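Local coordinates for autoinducer 2-binding protein LsrB (Clostridium saccharobutylicum DSM 13864, PDB 6DSP) that binds the quorum-sensing signal autoinducer 2, acting as a receptor of the bacterial solute-binding protein family, at residues V165-Q168 with N169-V173; R145-P149 with E150-I154; S38-K41 with G42-Y46; F250-P253 with N254-K257. All coordinates share one frame; numbering follows the deposited sequence.

Contact 1 (V165-Q168 with N169-V173). With PAV ((2R,4S)-2-methyl-2,3,3,4-tetrahydroxytetrahydrofuran), chain C.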
loop_
_atom_site.group_PDB
_atom_site.type_symbol
_atom_site.label_atom_id
_atom_site.label_comp_id
_atom_site.label_asym_id
_atom_site.label_seq_id
_atom_site.Cartn_x
_atom_site.Cartn_y
_atom_site.Cartn_z
ATOM N N VAL A 165 0.995 0.010 11.064
ATOM C CA VAL A 165 0.585 0.791 9.914
ATOM C C VAL A 165 -0.865 0.476 9.529
ATOM O O VAL A 165 -1.295 -0.683 9.540
ATOM C CB VAL A 165 1.587 0.550 8.762
ATOM C CG1 VAL A 165 1.565 -0.886 8.254
ATOM C CG2 VAL A 165 1.346 1.545 7.636
ATOM N N THR A 166 -1.613 1.484 9.110
ATOM C CA THR A 166 -3.045 1.290 8.886
ATOM C C THR A 166 -3.335 0.374 7.700
ATOM O O THR A 166 -4.128 -0.566 7.834
ATOM C CB THR A 166 -3.722 2.635 8.745
ATOM O OG1 THR A 166 -3.520 3.336 9.967
ATOM C CG2 THR A 166 -5.185 2.485 8.459
ATOM N N ASP A 167 -2.734 0.617 6.527
ATOM C CA ASP A 167 -3.172 -0.123 5.352
ATOM C C ASP A 167 -2.899 -1.623 5.476
ATOM O O ASP A 167 -3.822 -2.460 5.398
ATOM C CB ASP A 167 -2.633 0.477 4.037
ATOM C CG ASP A 167 -1.111 0.431 3.876
ATOM O OD1 ASP A 167 -0.351 0.306 4.859
ATOM O OD2 ASP A 167 -0.703 0.560 2.700
ATOM N N GLN A 168 -1.651 -1.984 5.709
ATOM C CA GLN A 168 -1.263 -3.379 5.609
ATOM C C GLN A 168 -1.882 -4.214 6.718
ATOM O O GLN A 168 -2.233 -5.380 6.479
ATOM C CB GLN A 168 0.249 -3.489 5.600
ATOM C CG GLN A 168 0.892 -2.846 4.404
ATOM C CD GLN A 168 2.383 -2.865 4.428
ATOM O OE1 GLN A 168 3.029 -3.517 5.280
ATOM N NE2 GLN A 168 2.972 -2.135 3.476
ATOM N N ASN A 169 -2.022 -3.658 7.929
ATOM C CA ASN A 169 -2.699 -4.401 8.983
ATOM C C ASN A 169 -4.187 -4.597 8.690
ATOM O O ASN A 169 -4.741 -5.646 9.017
ATOM C CB ASN A 169 -2.438 -3.746 10.334
ATOM C CG ASN A 169 -1.037 -4.016 10.796
ATOM O OD1 ASN A 169 -0.749 -5.108 11.270
ATOM N ND2 ASN A 169 -0.150 -3.060 10.603
ATOM N N SER A 170 -4.842 -3.630 8.048
ATOM C CA SER A 170 -6.251 -3.836 7.722
ATOM C C SER A 170 -6.411 -4.986 6.742
ATOM O O SER A 170 -7.384 -5.747 6.832
ATOM C CB SER A 170 -6.908 -2.540 7.220
ATOM O OG SER A 170 -6.527 -2.189 5.902
ATOM N N TRP A 171 -5.458 -5.151 5.824
ATOM C CA TRP A 171 -5.530 -6.269 4.893
ATOM C C TRP A 171 -5.284 -7.597 5.591
ATOM O O TRP A 171 -5.928 -8.587 5.257
ATOM C CB TRP A 171 -4.545 -6.080 3.742
ATOM C CG TRP A 171 -4.626 -4.743 3.075
ATOM C CD1 TRP A 171 -5.668 -3.880 3.044
ATOM C CD2 TRP A 171 -3.538 -4.085 2.415
ATOM N NE1 TRP A 171 -5.310 -2.719 2.394
ATOM C CE2 TRP A 171 -3.999 -2.826 2.006
ATOM C CE3 TRP A 171 -2.211 -4.443 2.127
ATOM C CZ2 TRP A 171 -3.182 -1.928 1.312
ATOM C CZ3 TRP A 171 -1.400 -3.539 1.464
ATOM C CH2 TRP A 171 -1.892 -2.290 1.069
ATOM N N GLN A 172 -4.317 -7.651 6.509
ATOM C CA GLN A 172 -4.049 -8.872 7.255
ATOM C C GLN A 172 -5.279 -9.286 8.041
ATOM O O GLN A 172 -5.670 -10.451 8.009
ATOM C CB GLN A 172 -2.834 -8.667 8.161
ATOM C CG GLN A 172 -2.294 -9.921 8.782
ATOM C CD GLN A 172 -2.907 -10.321 10.095
ATOM O OE1 GLN A 172 -3.899 -9.793 10.521
ATOM N NE2 GLN A 172 -2.301 -11.310 10.720
ATOM N N VAL A 173 -5.948 -8.331 8.666
ATOM C CA VAL A 173 -7.127 -8.679 9.461
ATOM C C VAL A 173 -8.207 -9.279 8.575
ATOM O O VAL A 173 -8.814 -10.303 8.915
ATOM C CB VAL A 173 -7.630 -7.448 10.235
ATOM C CG1 VAL A 173 -8.995 -7.717 10.804
ATOM C CG2 VAL A 173 -6.641 -7.092 11.335
HETATM O O2 PAV C . 1.781 -2.889 -0.100
HETATM C C2 PAV C . 2.285 -1.561 -0.351
HETATM C C1 PAV C . 2.563 -1.304 -1.849
HETATM O O5 PAV C . 3.694 -1.590 0.253
HETATM C C5 PAV C . 4.021 -0.304 0.557
HETATM C C4 PAV C . 2.756 0.556 0.381
HETATM O O4 PAV C . 2.603 1.450 1.480
HETATM C C3 PAV C . 1.666 -0.516 0.273
HETATM O O3 PAV C . 0.594 -0.050 -0.499
HETATM O O13 PAV C . 1.241 -0.908 1.560
#
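Trp171 CH2 lies 3.5 Å from Asp167 OD2, at the spot where hydroxyl O13 of bound PAV arrives. That hydroxyl donates to Asp167 OD2 (O13 to OD2, 2.7 Å) and accepts from Gln168 NE2 in an almost straight bond (NE2 to O13, 2.9 Å). A carboxylate beside an amide suits the place because a hydroxyl can satisfy both. PAV O2 comes to the edge of the indole, in its plane, while one indole face lies under Asp167 O and takes a CH-pi contact from Gln168 CA, 4.1 Å from the centroid of the six-membered ring. These residues lie in the first two turns of helix 166-182, in a beta-alpha-beta crossover of the type I periplasmic binding fold. In the next shell, Lys29 forms a salt bridge with Asp167 OD1, Ser161 holds Gln168 OE1 and Asp224 shares Gln168 NE2. Ser170 OG grips Asp167 O at 2.8 Å, and Trp171 N donates to the same oxygen. Asn169, its CG beside its own backbone N (chi1 -74°), reaches back to the N-cap residue: ND2 donates to Val165 O (2.8 Å) in the carbonyl plane, on a lone pair, while Tyr160 OH meets Asn169 OD1.

Contact 2 (R145-P149 with E150-I154)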
loop_
_atom_site.group_PDB
_atom_site.type_symbol
_atom_site.label_atom_id
_atom_site.label_comp_id
_atom_site.label_asym_id
_atom_site.label_seq_id
_atom_site.Cartn_x
_atom_site.Cartn_y
_atom_site.Cartn_z
ATOM N N ARG A 145 1.268 -24.954 -8.708
ATOM C CA ARG A 145 2.426 -25.776 -8.373
ATOM C C ARG A 145 2.032 -27.165 -7.891
ATOM O O ARG A 145 2.869 -27.892 -7.364
ATOM C CB ARG A 145 3.405 -25.082 -7.424
ATOM C CG ARG A 145 2.929 -24.900 -5.989
ATOM C CD ARG A 145 4.097 -24.474 -5.094
ATOM N NE ARG A 145 3.766 -24.220 -3.683
ATOM C CZ ARG A 145 3.854 -25.126 -2.709
ATOM N NH1 ARG A 145 4.214 -26.374 -2.977
ATOM N NH2 ARG A 145 3.572 -24.791 -1.451
ATOM N N GLY A 146 0.773 -27.544 -8.049
ATOM C CA GLY A 146 0.374 -28.917 -7.822
ATOM C C GLY A 146 -0.211 -29.191 -6.461
ATOM O O GLY A 146 -0.399 -30.365 -6.114
ATOM N N LYS A 147 -0.482 -28.153 -5.674
ATOM C CA LYS A 147 -1.200 -28.327 -4.420
ATOM C C LYS A 147 -2.708 -28.288 -4.674
ATOM O O LYS A 147 -3.188 -27.910 -5.746
ATOM C CB LYS A 147 -0.805 -27.226 -3.411
ATOM C CG LYS A 147 0.714 -27.122 -3.133
ATOM C CD LYS A 147 1.208 -28.344 -2.357
ATOM C CE LYS A 147 0.726 -28.285 -0.906
ATOM N NZ LYS A 147 1.179 -29.491 -0.117
ATOM N N ASP A 148 -3.463 -28.684 -3.651
ATOM C CA ASP A 148 -4.920 -28.641 -3.655
ATOM C C ASP A 148 -5.331 -27.701 -2.529
ATOM O O ASP A 148 -5.769 -28.158 -1.460
ATOM C CB ASP A 148 -5.485 -30.049 -3.437
ATOM C CG ASP A 148 -7.005 -30.096 -3.488
ATOM O OD1 ASP A 148 -7.644 -29.091 -3.832
ATOM O OD2 ASP A 148 -7.575 -31.161 -3.179
ATOM N N PRO A 149 -5.235 -26.380 -2.738
ATOM C CA PRO A 149 -5.481 -25.449 -1.623
ATOM C C PRO A 149 -6.902 -25.473 -1.117
ATOM O O PRO A 149 -7.151 -24.992 -0.002
ATOM C CB PRO A 149 -5.090 -24.078 -2.201
ATOM C CG PRO A 149 -5.115 -24.275 -3.706
ATOM C CD PRO A 149 -4.665 -25.686 -3.916
ATOM N N GLU A 150 -7.847 -26.009 -1.895
ATOM C CA GLU A 150 -9.214 -26.075 -1.403
ATOM C C GLU A 150 -9.326 -26.972 -0.183
ATOM O O GLU A 150 -10.206 -26.756 0.657
ATOM C CB GLU A 150 -10.164 -26.575 -2.497
ATOM C CG GLU A 150 -11.634 -26.512 -2.115
ATOM C CD GLU A 150 -12.155 -25.089 -2.091
ATOM O OE1 GLU A 150 -11.526 -24.221 -2.727
ATOM O OE2 GLU A 150 -13.202 -24.839 -1.451
ATOM N N LYS A 151 -8.449 -27.979 -0.073
ATOM C CA LYS A 151 -8.530 -29.013 0.955
ATOM C C LYS A 151 -7.249 -29.190 1.757
ATOM O O LYS A 151 -7.308 -29.597 2.921
ATOM C CB LYS A 151 -8.882 -30.362 0.314
ATOM C CG LYS A 151 -10.176 -30.375 -0.453
ATOM C CD LYS A 151 -10.356 -31.735 -1.108
ATOM C CE LYS A 151 -11.618 -31.787 -1.961
ATOM N NZ LYS A 151 -11.778 -33.114 -2.621
ATOM N N ASP A 152 -6.085 -28.900 1.166
ATOM C CA ASP A 152 -4.834 -29.163 1.866
ATOM C C ASP A 152 -4.701 -28.286 3.111
ATOM O O ASP A 152 -5.239 -27.162 3.197
ATOM C CB ASP A 152 -3.624 -28.850 0.980
ATOM C CG ASP A 152 -3.436 -29.824 -0.176
ATOM O OD1 ASP A 152 -3.982 -30.958 -0.147
ATOM O OD2 ASP A 152 -2.674 -29.426 -1.094
ATOM N N ALA A 153 -3.921 -28.786 4.066
ATOM C CA ALA A 153 -3.606 -28.018 5.273
ATOM C C ALA A 153 -2.420 -27.101 4.968
ATOM O O ALA A 153 -1.301 -27.274 5.458
ATOM C CB ALA A 153 -3.326 -28.950 6.445
ATOM N N ILE A 154 -2.686 -26.125 4.096
ATOM C CA ILE A 154 -1.656 -25.200 3.618
ATOM C C ILE A 154 -1.041 -24.457 4.799
ATOM O O ILE A 154 -1.745 -23.812 5.580
ATOM C CB ILE A 154 -2.290 -24.205 2.621
ATOM C CG1 ILE A 154 -2.835 -24.895 1.345
ATOM C CG2 ILE A 154 -1.343 -23.009 2.302
ATOM C CD1 ILE A 154 -1.793 -25.679 0.561
HETATM O O HOH W 1 -0.741 -31.343 -1.793
HETATM O O HOH W 2 -7.652 -26.387 -4.796
HETATM O O HOH W 3 -7.710 -26.177 2.519
#
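The Asp152 carboxylate meets Asp148 N from above its plane: OD2 accepts this backbone N-H at 2.8 Å, with the donor 51° out of the plane. Water 1 donates to the same Asp152 OD2 and accepts from Lys147 NZ, so it bridges an ion pair that is long when measured directly (NZ to OD2, 4.0 Å). Another flat group, the guanidinium of Arg145, has Lys147 CG over one face, while its NH2 forms a salt bridge with Asp218. The carboxylate of Asp148 has the aliphatic chain of Lys151 beside it, CD to OD2 3.5 Å, and water 2 links Asp148 OD1 to Glu150 N. Asp152 turns its CG beside its own backbone N (chi1 -70°), which carries OD2 back over Asp148. Asp148 is thus held twice by the residues after it: its N by Asp152 OD2, and Asp148 O by Asp152 N at 2.7 Å and Lys151 N at 3.0 Å. Proline suits position 149 because its restricted phi (-65°) fits the first corner of the turn; Pro149 CB packs against Ile154 CG1 at 4.3 Å. Gly146, with positive phi, is the C-prime residue of the Schellman motif ending helix 127-144. A beta turn over Asp148 to Lys151, extended by the i+4 bond from Asp152 N, follows, completing a helix-to-strand connection of an alpha/beta fold, with Ile154 leading into strand 155-160.

Contact 3 (S38-K41 with G42-Y46)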
loop_
_atom_site.group_PDB
_atom_site.type_symbol
_atom_site.label_atom_id
_atom_site.label_comp_id
_atom_site.label_asym_id
_atom_site.label_seq_id
_atom_site.Cartn_x
_atom_site.Cartn_y
_atom_site.Cartn_z
ATOM N N SER A 38 7.648 5.356 -8.101
ATOM C CA SER A 38 6.710 5.315 -9.220
ATOM C C SER A 38 5.480 6.172 -8.950
ATOM O O SER A 38 4.959 6.838 -9.864
ATOM C CB SER A 38 6.339 3.872 -9.517
ATOM O OG SER A 38 7.395 3.232 -10.220
ATOM N N ALA A 39 5.029 6.216 -7.689
ATOM C CA ALA A 39 3.884 7.060 -7.390
ATOM C C ALA A 39 4.239 8.523 -7.619
ATOM O O ALA A 39 3.435 9.300 -8.154
ATOM C CB ALA A 39 3.434 6.831 -5.952
ATOM N N ASN A 40 5.449 8.925 -7.213
ATOM C CA ASN A 40 5.841 10.311 -7.442
ATOM C C ASN A 40 6.026 10.592 -8.926
ATOM O O ASN A 40 5.733 11.696 -9.387
ATOM C CB ASN A 40 7.112 10.635 -6.672
ATOM C CG ASN A 40 7.533 12.078 -6.865
ATOM O OD1 ASN A 40 6.742 13.012 -6.636
ATOM N ND2 ASN A 40 8.758 12.264 -7.341
ATOM N N LYS A 41 6.537 9.629 -9.696
ATOM C CA LYS A 41 6.649 9.891 -11.131
ATOM C C LYS A 41 5.283 10.246 -11.714
ATOM O O LYS A 41 5.151 11.180 -12.524
ATOM C CB LYS A 41 7.308 8.707 -11.841
ATOM C CG LYS A 41 8.781 8.609 -11.522
ATOM C CD LYS A 41 9.393 7.338 -12.137
ATOM C CE LYS A 41 10.853 7.175 -11.726
ATOM N NZ LYS A 41 11.346 5.824 -12.132
ATOM N N GLY A 42 4.241 9.564 -11.253
ATOM C CA GLY A 42 2.896 9.898 -11.699
ATOM C C GLY A 42 2.425 11.243 -11.186
ATOM O O GLY A 42 1.885 12.061 -11.953
ATOM N N ALA A 43 2.665 11.523 -9.905
ATOM C CA ALA A 43 2.254 12.820 -9.379
ATOM C C ALA A 43 2.942 13.957 -10.117
ATOM O O ALA A 43 2.318 14.989 -10.392
ATOM C CB ALA A 43 2.551 12.884 -7.884
ATOM N N GLN A 44 4.221 13.789 -10.456
ATOM C CA GLN A 44 4.923 14.844 -11.180
ATOM C C GLN A 44 4.345 15.023 -12.580
ATOM O O GLN A 44 4.114 16.155 -13.030
ATOM C CB GLN A 44 6.424 14.544 -11.264
ATOM C CG GLN A 44 7.156 14.528 -9.943
ATOM C CD GLN A 44 6.968 15.819 -9.147
ATOM O OE1 GLN A 44 7.015 16.926 -9.711
ATOM N NE2 GLN A 44 6.818 15.696 -7.844
ATOM N N LYS A 45 4.133 13.912 -13.309
ATOM C CA LYS A 45 3.621 14.006 -14.670
ATOM C C LYS A 45 2.268 14.710 -14.710
ATOM O O LYS A 45 2.053 15.626 -15.516
ATOM C CB LYS A 45 3.528 12.615 -15.283
ATOM C CG LYS A 45 2.946 12.634 -16.690
ATOM C CD LYS A 45 2.752 11.218 -17.212
ATOM C CE LYS A 45 1.285 10.810 -17.149
ATOM N NZ LYS A 45 0.435 11.738 -17.958
ATOM N N TYR A 46 1.345 14.307 -13.845
ATOM C CA TYR A 46 0.009 14.883 -13.907
ATOM C C TYR A 46 -0.012 16.313 -13.385
ATOM O O TYR A 46 -0.692 17.174 -13.957
ATOM C CB TYR A 46 -0.988 14.005 -13.143
ATOM C CG TYR A 46 -1.443 12.778 -13.885
ATOM C CD1 TYR A 46 -2.558 12.829 -14.711
ATOM C CD2 TYR A 46 -0.757 11.577 -13.771
ATOM C CE1 TYR A 46 -2.986 11.696 -15.412
ATOM C CE2 TYR A 46 -1.165 10.456 -14.457
ATOM C CZ TYR A 46 -2.285 10.508 -15.271
ATOM O OH TYR A 46 -2.674 9.369 -15.939
#
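Asn40 extends CG opposite its backbone nitrogen (chi1 -179°), while Gln44 bends at chi2 (-55°), and the two amides meet one turn apart on helix 34-50. This helix is the crossover between strands 23-27 and 53-56 in the alpha/beta lobe of a periplasmic binding protein. Gln44 NE2 donates to Asn40 OD1 at 2.9 Å, in an almost perfectly straight bond. The acceptor lies in the amide plane of Gln44, yet the two amide planes are 62° apart, so the groups meet at a slant and do not stack. Gln44 NE2 also bonds Val54 O, tying the helix to the adjoining strand; glutamine has the length to do both. In the backbone, Gln44 N bonds Asn40 O at 2.8 Å, the regular helical bond, and Gln44 CG rests 3.2 Å from the same oxygen. Alanines suit the buried face: Ala43 packs on Phe26 and Cys281, and its N bonds Ala39 O at 2.9 Å. Ser38 OG turns to the chain's terminal carboxylate at Phe347. Further on, Gly42 O lies in plane at the edge of the Tyr46 ring, and Lys45 NZ sits 4.0 Å above one face of that ring, toward its rim.

Contact 4 (F250-P253 with N254-K257)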
loop_
_atom_site.group_PDB
_atom_site.type_symbol
_atom_site.label_atom_id
_atom_site.label_comp_id
_atom_site.label_asym_id
_atom_site.label_seq_id
_atom_site.Cartn_x
_atom_site.Cartn_y
_atom_site.Cartn_z
ATOM N N PHE A 250 2.227 -7.639 -2.762
ATOM C CA PHE A 250 2.037 -6.403 -3.511
ATOM C C PHE A 250 3.381 -5.726 -3.785
ATOM O O PHE A 250 4.145 -5.457 -2.838
ATOM C CB PHE A 250 1.174 -5.420 -2.716
ATOM C CG PHE A 250 -0.287 -5.820 -2.577
ATOM C CD1 PHE A 250 -0.983 -6.516 -3.601
ATOM C CD2 PHE A 250 -0.985 -5.441 -1.434
ATOM C CE1 PHE A 250 -2.338 -6.817 -3.447
ATOM C CE2 PHE A 250 -2.344 -5.731 -1.283
ATOM C CZ PHE A 250 -3.017 -6.423 -2.294
ATOM N N ALA A 251 3.623 -5.360 -5.049
ATOM C CA ALA A 251 4.785 -4.546 -5.399
ATOM C C ALA A 251 4.597 -4.053 -6.819
ATOM O O ALA A 251 3.908 -4.686 -7.623
ATOM C CB ALA A 251 6.101 -5.332 -5.281
ATOM N N SER A 252 5.219 -2.912 -7.129
ATOM C CA SER A 252 5.173 -2.420 -8.495
ATOM C C SER A 252 5.893 -3.409 -9.420
ATOM O O SER A 252 6.871 -4.056 -9.031
ATOM C CB SER A 252 5.701 -0.982 -8.596
ATOM O OG SER A 252 6.953 -0.820 -7.935
ATOM N N PRO A 253 5.412 -3.560 -10.652
ATOM C CA PRO A 253 5.854 -4.707 -11.465
ATOM C C PRO A 253 7.309 -4.672 -11.889
ATOM O O PRO A 253 7.936 -5.740 -11.945
ATOM C CB PRO A 253 4.887 -4.681 -12.656
ATOM C CG PRO A 253 4.389 -3.236 -12.705
ATOM C CD PRO A 253 4.303 -2.809 -11.270
ATOM N N ASN A 254 7.873 -3.496 -12.204
ATOM C CA ASN A 254 9.271 -3.506 -12.629
ATOM C C ASN A 254 10.170 -4.132 -11.564
ATOM O O ASN A 254 11.158 -4.796 -11.907
ATOM C CB ASN A 254 9.774 -2.098 -12.965
ATOM C CG ASN A 254 9.252 -1.571 -14.294
ATOM O OD1 ASN A 254 8.501 -2.236 -15.006
ATOM N ND2 ASN A 254 9.645 -0.341 -14.629
ATOM N N SER A 255 9.846 -3.944 -10.274
ATOM C CA SER A 255 10.704 -4.463 -9.223
ATOM C C SER A 255 10.671 -5.980 -9.142
ATOM O O SER A 255 11.552 -6.569 -8.505
ATOM C CB SER A 255 10.354 -3.846 -7.861
ATOM O OG SER A 255 9.115 -4.347 -7.393
ATOM N N MET A 256 9.669 -6.633 -9.757
ATOM C CA MET A 256 9.508 -8.079 -9.646
ATOM C C MET A 256 9.747 -8.826 -10.942
ATOM O O MET A 256 9.742 -10.061 -10.915
ATOM C CB MET A 256 8.106 -8.449 -9.135
ATOM C CG MET A 256 7.747 -7.845 -7.777
ATOM S SD MET A 256 8.876 -8.364 -6.454
ATOM C CE MET A 256 8.600 -10.161 -6.467
ATOM N N LYS A 257 9.941 -8.135 -12.067
ATOM C CA LYS A 257 9.994 -8.839 -13.346
ATOM C C LYS A 257 11.109 -9.869 -13.372
ATOM O O LYS A 257 10.916 -10.985 -13.878
ATOM C CB LYS A 257 10.147 -7.858 -14.498
ATOM C CG LYS A 257 8.871 -7.086 -14.800
ATOM C CD LYS A 257 9.153 -6.054 -15.852
ATOM C CE LYS A 257 7.934 -5.197 -16.138
ATOM N NZ LYS A 257 8.268 -4.108 -17.109
HETATM O O HOH W 4 8.735 -1.162 -9.895
#
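Ser255 and Ser252 meet through a hydroxyl-to-backbone bond: Ser255 OG donates to Ser252 O at 2.8 Å, lying in the carbonyl plane. Its torsion explains this: OG stands between the backbone N and the carbonyl carbon (chi1 71°) and folds back. Serine suits the place because its short hydroxyl arm reaches a carbonyl three residues back; Ala251 CB lies 3.8 Å from Ser255 OG. Ala251 CB also touches Met256 CG at 3.9 Å. Met256 then curls at both chi2 and chi3, near -60° each, and the flexible thioether chain settles against Leu228, Ala232 and Trp268. Pro253 O accepts Met256 N at 2.9 Å from well above the carbonyl plane, closing a four-residue turn; proline itself suits the second position of the preceding turn, closed weakly by Ser255 N on Ser252 O. Lys257, extended from CG onward, runs beside this proline (CG to Pro253 O, 3.3 Å) and ends with NZ on Asn254 OD1 at 2.8 Å; Tyr345 O is a second partner of NZ. Water 4 joins Ser252 OG to Ser255 N, weakly at the latter. The turn follows strand 246-249, whose C-terminal end delivers Phe250 to the PAV pocket, as expected of ligand-lining loops in a periplasmic binding fold.

How the contacts relate
Contacts 1 and 4 meet at the pocket: Trp171 CZ3 packs 3.5 Å from Phe250 CD2, rings edge-to-face, although the contact centres are about 20 Å apart. Contact 1 gives PAV direct hydrogen bonds, whereas contact 4 touches it through Phe250. Contact 3 belongs to the other lobe, beside the mixed sheet, with the Ala39 side chain about 9 Å from PAV. Its nearest atoms are about 5 Å from contact 4, and both hold the chain terminus, through Ser38 and the backbone of Asn254 at Phe347. Contact 2 lies at the far end, its centre about 40 Å from that of contact 3 and its nearest atoms about 14 Å from contact 1, remote from the ligand.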